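Local coordinates for protein cytosolic IMP-GMP specific 5'-nucleotidase (Legionella pneumophila subsp. pneumophila, PDB 4OHF) that probably removes the 5'-phosphate from purine nucleoside monophosphates such as IMP and GMP, as a magnesium-binding nucleotidase of the HAD superfamily, at residues H4-N9 and L438-M443; K45-E50 and H168-L173; G272-G277 and T288-V293; R408-G413 and Y418-V423. All blocks are in the same frame, centred on the assembly; numbering follows the deposited sequence.

Contact 1: residues H4-N9 and L438-M443; sequences HKVFVN and LEHSPM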
loop_
_atom_site.group_PDB
_atom_site.type_symbol
_atom_site.label_atom_id
_atom_site.label_comp_id
_atom_site.label_asym_id
_atom_site.label_seq_id
_atom_site.Cartn_x
_atom_site.Cartn_y
_atom_site.Cartn_z
ATOM N N HIS B 4 -5.144 39.830 19.733
ATOM C CA HIS B 4 -5.668 39.305 18.470
ATOM C C HIS B 4 -4.550 38.957 17.476
ATOM O O HIS B 4 -4.611 39.318 16.304
ATOM C CB HIS B 4 -6.621 40.321 17.821
ATOM C CG HIS B 4 -7.989 40.373 18.437
ATOM N ND1 HIS B 4 -8.845 39.289 18.452
ATOM C CD2 HIS B 4 -8.670 41.395 19.013
ATOM C CE1 HIS B 4 -9.992 39.641 19.006
ATOM N NE2 HIS B 4 -9.912 40.912 19.356
ATOM N N LYS B 5 -3.539 38.238 17.941
ATOM C CA LYS B 5 -2.411 37.865 17.102
ATOM C C LYS B 5 -2.698 36.740 16.126
ATOM O O LYS B 5 -3.387 35.780 16.448
ATOM C CB LYS B 5 -1.230 37.452 17.972
ATOM C CG LYS B 5 -0.920 38.439 19.065
ATOM C CD LYS B 5 0.582 38.596 19.277
ATOM C CE LYS B 5 1.219 39.280 18.088
ATOM N NZ LYS B 5 0.493 40.548 17.799
ATOM N N VAL B 6 -2.160 36.875 14.920
ATOM C CA VAL B 6 -2.309 35.862 13.890
ATOM C C VAL B 6 -0.907 35.378 13.546
ATOM O O VAL B 6 -0.054 36.156 13.153
ATOM C CB VAL B 6 -3.006 36.427 12.633
ATOM C CG1 VAL B 6 -2.887 35.442 11.477
ATOM C CG2 VAL B 6 -4.471 36.697 12.941
ATOM N N PHE B 7 -0.670 34.087 13.714
ATOM C CA PHE B 7 0.627 33.503 13.440
ATOM C C PHE B 7 0.677 33.014 12.014
ATOM O O PHE B 7 -0.267 32.390 11.541
ATOM C CB PHE B 7 0.865 32.392 14.440
ATOM C CG PHE B 7 0.609 32.836 15.843
ATOM C CD1 PHE B 7 1.404 33.821 16.426
ATOM C CD2 PHE B 7 -0.485 32.351 16.551
ATOM C CE1 PHE B 7 1.105 34.319 17.694
ATOM C CE2 PHE B 7 -0.793 32.841 17.816
ATOM C CZ PHE B 7 0.001 33.827 18.393
ATOM N N VAL B 8 1.783 33.315 11.335
ATOM C CA VAL B 8 1.943 32.974 9.927
ATOM C C VAL B 8 3.002 31.919 9.637
ATOM O O VAL B 8 4.160 32.070 10.013
ATOM C CB VAL B 8 2.272 34.251 9.103
ATOM C CG1 VAL B 8 2.141 33.969 7.627
ATOM C CG2 VAL B 8 1.363 35.400 9.536
ATOM N N ASN B 9 2.588 30.846 8.966
ATOM C CA ASN B 9 3.507 29.778 8.587
ATOM C C ASN B 9 3.934 29.937 7.128
ATOM O O ASN B 9 5.044 29.580 6.752
ATOM C CB ASN B 9 2.862 28.398 8.763
ATOM C CG ASN B 9 2.598 28.058 10.222
ATOM O OD1 ASN B 9 3.417 28.356 11.095
ATOM N ND2 ASN B 9 1.457 27.419 10.494
ATOM N N LEU B 438 -10.474 38.098 11.944
ATOM C CA LEU B 438 -11.415 39.100 11.447
ATOM C C LEU B 438 -11.157 40.517 11.933
ATOM O O LEU B 438 -11.770 41.462 11.449
ATOM C CB LEU B 438 -12.850 38.689 11.774
ATOM C CG LEU B 438 -13.293 37.328 11.229
ATOM C CD1 LEU B 438 -14.698 37.028 11.709
ATOM C CD2 LEU B 438 -13.233 37.327 9.718
ATOM N N GLU B 439 -10.240 40.664 12.879
ATOM C CA GLU B 439 -9.911 41.972 13.432
ATOM C C GLU B 439 -8.786 42.608 12.603
ATOM O O GLU B 439 -8.432 43.768 12.785
ATOM C CB GLU B 439 -9.452 41.808 14.879
ATOM C CG GLU B 439 -9.921 42.903 15.793
ATOM C CD GLU B 439 -11.392 42.768 16.118
ATOM O OE1 GLU B 439 -11.731 41.965 17.017
ATOM O OE2 GLU B 439 -12.209 43.454 15.466
ATOM N N HIS B 440 -8.200 41.810 11.722
ATOM C CA HIS B 440 -7.143 42.272 10.836
ATOM C C HIS B 440 -7.776 42.845 9.582
ATOM O O HIS B 440 -8.978 42.710 9.347
ATOM C CB HIS B 440 -6.225 41.117 10.446
ATOM C CG HIS B 440 -5.287 40.706 11.531
ATOM N ND1 HIS B 440 -5.716 40.170 12.725
ATOM C CD2 HIS B 440 -3.936 40.775 11.615
ATOM C CE1 HIS B 440 -4.671 39.927 13.497
ATOM N NE2 HIS B 440 -3.578 40.284 12.847
ATOM N N SER B 441 -6.951 43.478 8.767
ATOM C CA SER B 441 -7.414 44.070 7.521
ATOM C C SER B 441 -7.731 42.985 6.502
ATOM O O SER B 441 -6.905 42.121 6.230
ATOM C CB SER B 441 -6.331 44.984 6.959
ATOM O OG SER B 441 -6.658 45.397 5.648
ATOM N N PRO B 442 -8.935 43.010 5.925
ATOM C CA PRO B 442 -9.257 41.984 4.936
ATOM C C PRO B 442 -8.397 42.102 3.677
ATOM O O PRO B 442 -8.707 41.493 2.662
ATOM C CB PRO B 442 -10.739 42.223 4.659
ATOM C CG PRO B 442 -10.903 43.677 4.937
ATOM C CD PRO B 442 -10.095 43.880 6.179
ATOM N N MET B 443 -7.320 42.889 3.757
ATOM C CA MET B 443 -6.391 43.086 2.631
ATOM C C MET B 443 -4.966 42.689 3.044
ATOM O O MET B 443 -4.045 42.663 2.219
ATOM C CB MET B 443 -6.381 44.561 2.174
ATOM C CG MET B 443 -7.724 45.127 1.663
ATOM S SD MET B 443 -8.431 44.262 0.233
ATOM C CE MET B 443 -10.189 44.764 0.310
#
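The imidazole of His4 is overlapped on one face by the side chain of Glu439. The CG methylene of Glu439 lies 4.1 Å from the centroid of the His4 ring, 24° off the ring normal, a CH-pi contact displaced toward the rim. Bent at chi2 (74°), the glutamate folds over the ring and brings its carboxylate above the same imidazole: Glu439 OE1 is 3.1 Å from His4 NE2, but it comes down on the face with ring and carboxylate planes 64° apart, so this is electrostatic proximity without a hydrogen bond. The directed bond of His4 runs from ND1 to Asp436 OD2 in helix 434-438. Next after Glu439, His440 bonds through ND1 to the backbone O of Asp436 and turns a ring face to Val6. There Val6 CG2 sits 3.7 Å from both ND1 and NE2 of His440. Val6 also packs on Ile429 and Met431 of strand 429-431, the neighbour of edge strand 7-8 in the central HAD-type sheet, while His4 and Val6 together meet the loop leaving helix 434-438. Thr363 and Ile366 of the second subunit pack on His4 and Glu439. With one carboxylate bonded to ND1 and another above the ring, the buried His4 imidazole would tend to be held in its protonated form.

Contact 2: residues K45-E50 and H168-L173; sequences KERLAE and HSDGTL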
loop_
_atom_site.group_PDB
_atom_site.type_symbol
_atom_site.label_atom_id
_atom_site.label_comp_id
_atom_site.label_asym_id
_atom_site.label_seq_id
_atom_site.Cartn_x
_atom_site.Cartn_y
_atom_site.Cartn_z
ATOM N N LYS B 45 -18.687 7.579 27.750
ATOM C CA LYS B 45 -18.466 6.627 28.829
ATOM C C LYS B 45 -19.762 5.867 29.087
ATOM O O LYS B 45 -19.754 4.671 29.384
ATOM C CB LYS B 45 -18.021 7.361 30.094
ATOM C CG LYS B 45 -17.564 6.446 31.214
ATOM C CD LYS B 45 -17.057 7.242 32.395
ATOM C CE LYS B 45 -18.121 8.204 32.893
ATOM N NZ LYS B 45 -17.677 8.951 34.100
ATOM N N GLU B 46 -20.875 6.574 28.958
ATOM C CA GLU B 46 -22.189 5.991 29.162
ATOM C C GLU B 46 -22.473 4.943 28.097
ATOM O O GLU B 46 -22.774 3.795 28.411
ATOM C CB GLU B 46 -23.239 7.092 29.100
ATOM C CG GLU B 46 -24.673 6.618 29.111
ATOM C CD GLU B 46 -25.615 7.696 28.616
ATOM O OE1 GLU B 46 -25.627 8.794 29.216
ATOM O OE2 GLU B 46 -26.331 7.446 27.621
ATOM N N ARG B 47 -22.367 5.346 26.835
ATOM C CA ARG B 47 -22.622 4.454 25.705
ATOM C C ARG B 47 -21.802 3.165 25.766
ATOM O O ARG B 47 -22.163 2.164 25.146
ATOM C CB ARG B 47 -22.348 5.183 24.384
ATOM C CG ARG B 47 -22.597 4.346 23.140
ATOM C CD ARG B 47 -24.024 3.851 23.103
ATOM N NE ARG B 47 -24.967 4.960 23.062
ATOM C CZ ARG B 47 -25.371 5.555 21.943
ATOM N NH1 ARG B 47 -24.915 5.136 20.766
ATOM N NH2 ARG B 47 -26.221 6.577 22.005
ATOM N N LEU B 48 -20.701 3.192 26.513
ATOM C CA LEU B 48 -19.850 2.015 26.656
ATOM C C LEU B 48 -20.444 1.007 27.631
ATOM O O LEU B 48 -20.539 -0.182 27.334
ATOM C CB LEU B 48 -18.457 2.415 27.143
ATOM C CG LEU B 48 -17.506 2.957 26.082
ATOM C CD1 LEU B 48 -16.211 3.406 26.742
ATOM C CD2 LEU B 48 -17.240 1.873 25.043
ATOM N N ALA B 49 -20.841 1.495 28.799
ATOM C CA ALA B 49 -21.419 0.646 29.827
ATOM C C ALA B 49 -22.783 0.108 29.423
ATOM O O ALA B 49 -23.293 -0.826 30.045
ATOM C CB ALA B 49 -21.540 1.419 31.131
ATOM N N GLU B 50 -23.369 0.689 28.380
ATOM C CA GLU B 50 -24.688 0.263 27.936
ATOM C C GLU B 50 -24.709 -0.608 26.690
ATOM O O GLU B 50 -25.121 -1.764 26.751
ATOM C CB GLU B 50 -25.585 1.487 27.741
ATOM C CG GLU B 50 -25.721 2.320 29.014
ATOM C CD GLU B 50 -26.749 3.434 28.903
ATOM O OE1 GLU B 50 -26.908 4.194 29.888
ATOM O OE2 GLU B 50 -27.395 3.544 27.836
ATOM N N HIS B 168 -21.938 11.135 18.077
ATOM C CA HIS B 168 -21.906 12.279 17.170
ATOM C C HIS B 168 -22.907 12.125 16.032
ATOM O O HIS B 168 -23.043 13.014 15.193
ATOM C CB HIS B 168 -20.501 12.490 16.588
ATOM C CG HIS B 168 -19.706 13.548 17.298
ATOM N ND1 HIS B 168 -19.029 13.314 18.479
ATOM C CD2 HIS B 168 -19.522 14.861 17.016
ATOM C CE1 HIS B 168 -18.463 14.434 18.892
ATOM N NE2 HIS B 168 -18.747 15.389 18.023
ATOM N N SER B 169 -23.612 10.998 16.014
ATOM C CA SER B 169 -24.603 10.718 14.981
ATOM C C SER B 169 -25.970 10.534 15.613
ATOM O O SER B 169 -26.995 10.827 14.996
ATOM C CB SER B 169 -24.222 9.452 14.215
ATOM O OG SER B 169 -22.951 9.591 13.609
ATOM N N ASP B 170 -25.976 10.033 16.842
ATOM C CA ASP B 170 -27.212 9.816 17.586
ATOM C C ASP B 170 -28.007 11.096 17.665
ATOM O O ASP B 170 -29.233 11.095 17.570
ATOM C CB ASP B 170 -26.913 9.385 19.018
ATOM C CG ASP B 170 -26.766 7.900 19.157
ATOM O OD1 ASP B 170 -27.683 7.174 18.715
ATOM O OD2 ASP B 170 -25.741 7.458 19.717
ATOM N N GLY B 171 -27.293 12.195 17.849
ATOM C CA GLY B 171 -27.957 13.467 17.985
ATOM C C GLY B 171 -28.117 13.682 19.476
ATOM O O GLY B 171 -28.637 14.704 19.923
ATOM N N THR B 172 -27.672 12.699 20.252
ATOM C CA THR B 172 -27.740 12.784 21.708
ATOM C C THR B 172 -26.930 13.990 22.199
ATOM O O THR B 172 -27.352 14.702 23.106
ATOM C CB THR B 172 -27.186 11.490 22.372
ATOM O OG1 THR B 172 -26.139 10.936 21.558
ATOM C CG2 THR B 172 -28.291 10.455 22.536
ATOM N N LEU B 173 -25.773 14.218 21.583
ATOM C CA LEU B 173 -24.912 15.334 21.947
ATOM C C LEU B 173 -25.594 16.637 21.539
ATOM O O LEU B 173 -25.628 17.595 22.314
ATOM C CB LEU B 173 -23.564 15.222 21.228
ATOM C CG LEU B 173 -22.319 15.885 21.825
ATOM C CD1 LEU B 173 -21.303 16.078 20.716
ATOM C CD2 LEU B 173 -22.658 17.217 22.447
#
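This is a surface salt bridge between helices of the insertion that the chain makes between core strands 19-22 and 204-208, consistent with a C1-type cap of HAD enzymes. Arg47 reaches out from helix 33-51 to Asp170, in the weakly bonded last turn of helix 153-170. Just beyond, Gly171 turns the chain with positive phi (94°) and serves as N-cap residue of helix 172-178, so the aspartate stands at the junction of two consecutive helices. The two side chains approach from opposite directions. Arg47 leaves its helix with CG anti to the backbone N (chi1 -179°), then bends at chi2 and chi3, and on the way packs against Cys163 and Lys166 of helix 153-170. Behind it, Leu48 is buried against helix 129-143 and Leu173 leans back on Leu39 and Leu43, which leaves the charged pair on the outer side of this helical packing. The carboxylate is turned 74° from the guanidinium plane, and a single oxygen at the guanidinium edge takes both terminal nitrogens: Asp170 OD2 accepts from Arg47 NH2 at a modelled 2.5 Å, doubtfully short at this resolution, and weakly from Arg47 NH1 at 2.7 Å.

Contact 3: residues G272-G277 and T288-V293; sequences GPIVPG and TEDLGV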
loop_
_atom_site.group_PDB
_atom_site.type_symbol
_atom_site.label_atom_id
_atom_site.label_comp_id
_atom_site.label_asym_id
_atom_site.label_seq_id
_atom_site.Cartn_x
_atom_site.Cartn_y
_atom_site.Cartn_z
ATOM N N GLY B 272 -27.158 21.506 -12.478
ATOM C CA GLY B 272 -26.600 22.773 -12.901
ATOM C C GLY B 272 -25.770 23.354 -11.772
ATOM O O GLY B 272 -25.543 22.685 -10.764
ATOM N N PRO B 273 -25.302 24.603 -11.906
ATOM C CA PRO B 273 -24.488 25.251 -10.873
ATOM C C PRO B 273 -25.265 25.621 -9.609
ATOM O O PRO B 273 -26.452 25.951 -9.667
ATOM C CB PRO B 273 -23.949 26.479 -11.594
ATOM C CG PRO B 273 -25.102 26.848 -12.477
ATOM C CD PRO B 273 -25.510 25.508 -13.048
ATOM N N ILE B 274 -24.595 25.563 -8.465
ATOM C CA ILE B 274 -25.236 25.922 -7.207
ATOM C C ILE B 274 -25.238 27.444 -7.094
ATOM O O ILE B 274 -24.282 28.115 -7.481
ATOM C CB ILE B 274 -24.492 25.325 -5.987
ATOM C CG1 ILE B 274 -23.043 25.807 -5.971
ATOM C CG2 ILE B 274 -24.547 23.800 -6.031
ATOM C CD1 ILE B 274 -22.257 25.294 -4.789
ATOM N N VAL B 275 -26.324 27.988 -6.570
ATOM C CA VAL B 275 -26.447 29.426 -6.432
ATOM C C VAL B 275 -26.611 29.754 -4.960
ATOM O O VAL B 275 -27.135 28.947 -4.196
ATOM C CB VAL B 275 -27.672 29.961 -7.228
ATOM C CG1 VAL B 275 -27.410 29.849 -8.724
ATOM C CG2 VAL B 275 -28.922 29.172 -6.857
ATOM N N PRO B 276 -26.179 30.952 -4.552
ATOM C CA PRO B 276 -26.286 31.362 -3.154
ATOM C C PRO B 276 -27.511 30.755 -2.486
ATOM O O PRO B 276 -28.612 30.790 -3.032
ATOM C CB PRO B 276 -26.352 32.878 -3.251
ATOM C CG PRO B 276 -25.439 33.161 -4.420
ATOM C CD PRO B 276 -25.830 32.098 -5.416
ATOM N N GLY B 277 -27.299 30.175 -1.310
ATOM C CA GLY B 277 -28.390 29.550 -0.584
ATOM C C GLY B 277 -27.885 28.481 0.366
ATOM O O GLY B 277 -26.691 28.408 0.659
ATOM N N THR B 288 -16.059 25.146 -6.258
ATOM C CA THR B 288 -15.079 26.049 -6.834
ATOM C C THR B 288 -15.364 26.331 -8.312
ATOM O O THR B 288 -15.197 27.464 -8.789
ATOM C CB THR B 288 -13.663 25.461 -6.669
ATOM O OG1 THR B 288 -13.412 25.227 -5.276
ATOM C CG2 THR B 288 -12.608 26.420 -7.225
ATOM N N GLU B 289 -15.800 25.306 -9.038
ATOM C CA GLU B 289 -16.103 25.477 -10.452
ATOM C C GLU B 289 -17.316 26.380 -10.631
ATOM O O GLU B 289 -17.252 27.380 -11.344
ATOM C CB GLU B 289 -16.351 24.113 -11.108
ATOM C CG GLU B 289 -15.150 23.557 -11.867
ATOM C CD GLU B 289 -15.147 22.037 -11.945
ATOM O OE1 GLU B 289 -16.234 21.449 -12.149
ATOM O OE2 GLU B 289 -14.051 21.432 -11.809
ATOM N N ASP B 290 -18.413 26.037 -9.961
ATOM C CA ASP B 290 -19.643 26.809 -10.061
ATOM C C ASP B 290 -19.517 28.262 -9.619
ATOM O O ASP B 290 -20.350 29.086 -9.980
ATOM C CB ASP B 290 -20.768 26.125 -9.282
ATOM C CG ASP B 290 -21.050 24.726 -9.784
ATOM O OD1 ASP B 290 -20.744 24.439 -10.961
ATOM O OD2 ASP B 290 -21.587 23.914 -9.007
ATOM N N LEU B 291 -18.497 28.592 -8.834
ATOM C CA LEU B 291 -18.313 29.978 -8.416
ATOM C C LEU B 291 -17.342 30.657 -9.370
ATOM O O LEU B 291 -17.033 31.841 -9.231
ATOM C CB LEU B 291 -17.780 30.054 -6.987
ATOM C CG LEU B 291 -18.865 30.219 -5.922
ATOM C CD1 LEU B 291 -18.913 29.003 -5.020
ATOM C CD2 LEU B 291 -18.586 31.464 -5.121
ATOM N N GLY B 292 -16.863 29.888 -10.341
ATOM C CA GLY B 292 -15.933 30.408 -11.323
ATOM C C GLY B 292 -14.775 31.185 -10.727
ATOM O O GLY B 292 -14.574 32.356 -11.052
ATOM N N VAL B 293 -14.019 30.542 -9.842
ATOM C CA VAL B 293 -12.861 31.178 -9.226
ATOM C C VAL B 293 -11.771 30.140 -9.079
ATOM O O VAL B 293 -11.996 28.959 -9.314
ATOM C CB VAL B 293 -13.153 31.756 -7.801
ATOM C CG1 VAL B 293 -14.213 32.833 -7.872
ATOM C CG2 VAL B 293 -13.563 30.637 -6.849
#
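Ile274 and Pro273 both press on the Asp290 side chain, but Ile274 does so from the buried side and Pro273 from the side exposed to solvent. On the buried side, Ile274 crosses the aspartate at about a right angle, with CG1 between its own backbone N and carbonyl carbon (chi1 58°), and this places Ile274 CG1 4.0 Å from Asp290 CB. The amide of the same residue faces the carboxylate: Ile274 N donates to Asp290 OD2 at 3.5 Å, long and weak though fairly straight at 160°. The stronger partner of OD2 is Lys286, one helical turn back, which forms a salt bridge with it and also bonds to Gly272 O. All this joins the two ends of strand 277-281 in the HAD-type core: the loop entering it and helix 284-290, which follows on the way to strand 298-302. The helix finishes in a Schellman motif, Gly292 having positive phi, with Gly292 N bonded to Glu289 O at 2.7 Å and Val293 N weakly to Thr288 O. Toward solvent the carboxylate rests on the aliphatic start of the proline ring, Asp290 CG lying 3.6 Å from Pro273 CA and 3.8 Å from Pro273 CB, and Val275 directs its side chain away from the helix.

Contact 4: residues R408-G413 and Y418-V423; sequences RVFRAG and YFAYQV. With 5GP (guanosine-5'-monophosphate), chain E.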
loop_
_atom_site.group_PDB
_atom_site.type_symbol
_atom_site.label_atom_id
_atom_site.label_comp_id
_atom_site.label_asym_id
_atom_site.label_seq_id
_atom_site.Cartn_x
_atom_site.Cartn_y
_atom_site.Cartn_z
ATOM N N ARG B 408 4.034 21.332 27.088
ATOM C CA ARG B 408 3.376 22.118 26.037
ATOM C C ARG B 408 2.779 21.370 24.862
ATOM O O ARG B 408 3.243 20.293 24.474
ATOM C CB ARG B 408 4.342 23.161 25.482
ATOM C CG ARG B 408 4.424 24.407 26.320
ATOM C CD ARG B 408 5.539 25.315 25.871
ATOM N NE ARG B 408 6.766 25.014 26.587
ATOM C CZ ARG B 408 7.887 25.706 26.439
ATOM N NH1 ARG B 408 7.915 26.731 25.592
ATOM N NH2 ARG B 408 8.969 25.385 27.139
ATOM N N VAL B 409 1.747 21.971 24.287
ATOM C CA VAL B 409 1.072 21.401 23.135
ATOM C C VAL B 409 1.966 21.482 21.905
ATOM O O VAL B 409 2.033 20.530 21.133
ATOM C CB VAL B 409 -0.249 22.158 22.830
ATOM C CG1 VAL B 409 -0.776 21.777 21.469
ATOM C CG2 VAL B 409 -1.283 21.844 23.897
ATOM N N PHE B 410 2.661 22.608 21.734
ATOM C CA PHE B 410 3.507 22.817 20.560
ATOM C C PHE B 410 4.962 22.368 20.668
ATOM O O PHE B 410 5.674 22.312 19.665
ATOM C CB PHE B 410 3.459 24.293 20.138
ATOM C CG PHE B 410 2.116 24.733 19.587
ATOM C CD1 PHE B 410 1.868 24.717 18.211
ATOM C CD2 PHE B 410 1.099 25.169 20.441
ATOM C CE1 PHE B 410 0.648 25.128 17.705
ATOM C CE2 PHE B 410 -0.129 25.582 19.935
ATOM C CZ PHE B 410 -0.359 25.561 18.568
ATOM N N ARG B 411 5.413 22.035 21.869
ATOM C CA ARG B 411 6.805 21.612 22.037
ATOM C C ARG B 411 6.934 20.199 22.568
ATOM O O ARG B 411 6.190 19.801 23.454
ATOM C CB ARG B 411 7.548 22.579 22.975
ATOM C CG ARG B 411 7.749 23.984 22.421
ATOM C CD ARG B 411 8.702 24.011 21.226
ATOM N NE ARG B 411 8.038 24.479 20.004
ATOM C CZ ARG B 411 7.747 25.752 19.724
ATOM N NH1 ARG B 411 8.064 26.714 20.585
ATOM N NH2 ARG B 411 7.147 26.066 18.573
ATOM N N ALA B 412 7.869 19.447 21.991
ATOM C CA ALA B 412 8.163 18.071 22.398
ATOM C C ALA B 412 9.639 18.084 22.798
ATOM O O ALA B 412 10.503 17.544 22.107
ATOM C CB ALA B 412 7.942 17.120 21.249
ATOM N N GLY B 413 9.918 18.707 23.931
ATOM C CA GLY B 413 11.283 18.823 24.386
ATOM C C GLY B 413 11.720 20.200 23.938
ATOM O O GLY B 413 11.034 21.206 24.202
ATOM N N TYR B 418 4.724 16.820 17.494
ATOM C CA TYR B 418 4.161 16.287 16.273
ATOM C C TYR B 418 2.934 17.134 15.911
ATOM O O TYR B 418 2.670 17.378 14.732
ATOM C CB TYR B 418 3.784 14.807 16.483
ATOM C CG TYR B 418 3.059 14.175 15.312
ATOM C CD1 TYR B 418 3.689 14.022 14.075
ATOM C CD2 TYR B 418 1.722 13.817 15.419
ATOM C CE1 TYR B 418 3.000 13.541 12.976
ATOM C CE2 TYR B 418 1.020 13.341 14.331
ATOM C CZ TYR B 418 1.660 13.205 13.109
ATOM O OH TYR B 418 0.946 12.753 12.024
ATOM N N PHE B 419 2.189 17.586 16.919
ATOM C CA PHE B 419 1.022 18.410 16.645
ATOM C C PHE B 419 1.456 19.752 16.037
ATOM O O PHE B 419 0.750 20.324 15.190
ATOM C CB PHE B 419 0.193 18.643 17.909
ATOM C CG PHE B 419 -0.947 19.615 17.709
ATOM C CD1 PHE B 419 -0.844 20.934 18.146
ATOM C CD2 PHE B 419 -2.103 19.227 17.037
ATOM C CE1 PHE B 419 -1.876 21.853 17.910
ATOM C CE2 PHE B 419 -3.139 20.129 16.791
ATOM C CZ PHE B 419 -3.028 21.448 17.229
ATOM N N ALA B 420 2.609 20.253 16.466
ATOM C CA ALA B 420 3.127 21.505 15.929
ATOM C C ALA B 420 3.364 21.338 14.428
ATOM O O ALA B 420 3.015 22.211 13.637
ATOM C CB ALA B 420 4.422 21.884 16.624
ATOM N N TYR B 421 3.953 20.211 14.045
ATOM C CA TYR B 421 4.215 19.925 12.640
ATOM C C TYR B 421 2.909 19.935 11.843
ATOM O O TYR B 421 2.830 20.535 10.773
ATOM C CB TYR B 421 4.929 18.563 12.478
ATOM C CG TYR B 421 4.463 17.777 11.261
ATOM C CD1 TYR B 421 3.544 16.730 11.385
ATOM C CD2 TYR B 421 4.860 18.150 9.969
ATOM C CE1 TYR B 421 3.019 16.080 10.255
ATOM C CE2 TYR B 421 4.343 17.508 8.832
ATOM C CZ TYR B 421 3.426 16.481 8.980
ATOM O OH TYR B 421 2.912 15.882 7.850
ATOM N N GLN B 422 1.891 19.258 12.367
ATOM C CA GLN B 422 0.596 19.194 11.700
ATOM C C GLN B 422 0.053 20.589 11.454
ATOM O O GLN B 422 -0.384 20.915 10.343
ATOM C CB GLN B 422 -0.403 18.410 12.539
ATOM C CG GLN B 422 -0.249 16.909 12.486
ATOM C CD GLN B 422 -1.389 16.215 13.219
ATOM O OE1 GLN B 422 -1.389 16.119 14.454
ATOM N NE2 GLN B 422 -2.388 15.754 12.465
ATOM N N VAL B 423 0.061 21.409 12.500
ATOM C CA VAL B 423 -0.419 22.781 12.369
ATOM C C VAL B 423 0.378 23.499 11.275
ATOM O O VAL B 423 -0.186 24.150 10.399
ATOM C CB VAL B 423 -0.277 23.552 13.700
ATOM C CG1 VAL B 423 -0.407 25.045 13.466
ATOM C CG2 VAL B 423 -1.353 23.096 14.657
HETATM P P 5GP E . 7.665 11.162 3.205
HETATM O O1P 5GP E . 6.830 11.039 1.974
HETATM O O2P 5GP E . 8.203 12.564 3.382
HETATM O O3P 5GP E . 8.817 10.163 3.232
HETATM O "O5'" 5GP E . 6.776 10.768 4.487
HETATM C "C5'" 5GP E . 5.580 11.481 4.815
HETATM C "C4'" 5GP E . 5.603 11.960 6.264
HETATM O "O4'" 5GP E . 6.711 12.773 6.665
HETATM C "C3'" 5GP E . 4.377 12.770 6.735
HETATM O "O3'" 5GP E . 3.109 12.045 6.654
HETATM C "C2'" 5GP E . 4.815 13.119 8.142
HETATM O "O2'" 5GP E . 4.313 12.102 9.086
HETATM C "C1'" 5GP E . 6.368 13.190 8.031
HETATM N N9 5GP E . 6.932 14.587 8.297
HETATM C C8 5GP E . 7.226 15.159 9.480
HETATM N N7 5GP E . 7.714 16.421 9.314
HETATM C C5 5GP E . 7.727 16.644 7.970
HETATM C C6 5GP E . 8.111 17.727 7.137
HETATM O O6 5GP E . 8.556 18.780 7.655
HETATM N N1 5GP E . 7.989 17.608 5.761
HETATM C C2 5GP E . 7.510 16.481 5.181
HETATM N N2 5GP E . 7.403 16.393 3.833
HETATM N N3 5GP E . 7.123 15.404 5.968
HETATM C C4 5GP E . 7.233 15.480 7.340
#
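Backbone against backbone, the loop at Phe410 meets the first turn of helix 418-426, with Phe410 CA and Ala420 CA only 4.8 Å apart. The main aromatic contact is a T-shaped pair: Phe419 sends its edge toward the face of Phe410, with ring centroids 5.7 Å apart and planes at 64°. In Phe419, chi1 of 174° carries the ring away from its own amide nitrogen and off the helix toward the loop. Val409 meets the same ring from another quarter, Val409 CG1 lying 3.4 Å from Phe419 CD1. Two further residues of the helix reach the Phe410 ring obliquely: Ala420 CB is 4.1 Å from Phe410 CD1, and Val423 CG2 is 4.2 Å from Phe410 CE1. All five residues are buried and every one of these contacts is apolar. Tyr421, by contrast, leaves the helix away from the loop and belongs to a GMP pocket. One face of its ring meets the imidazole part of guanine, where Tyr421 CD2 lies 3.4 Å from N7 of GMP, while the hydroxyl end reaches the ribose. Arg86 of the second subunit bonds to this GMP and Tyr87 of that subunit packs on Tyr421, an intersubunit position consistent with a regulatory site. The loop and helix are joined by the small hairpin of strands 411-412 and 415-416; Phe410 lies against Leu327 and Glu330 of helix 327-336, and Arg411 forms a salt bridge with Asp456 of the second subunit.

Overall arrangement
The chain opens contact 1 almost at its N terminus and closes it only at residues 438-443, so the other three contacts lie within that span and none crosses another. Contact 2 comes first, joining two helices of the insertion that also carries the five-stranded antiparallel sheet. Contact 3 then makes a short loop about strand 277-281, toward the end of the core sheet that finishes in strand 267-269, and contact 4 makes the shortest one, about the hairpin before helix 418-426. Contacts 1 and 2 stand on opposite sides of the chain's centre, their own centres about 38 Å apart. Only contacts 1 and 4 touch, Asn9 ND2 packing 3.7 Å from Val423 O, and both also meet the second subunit.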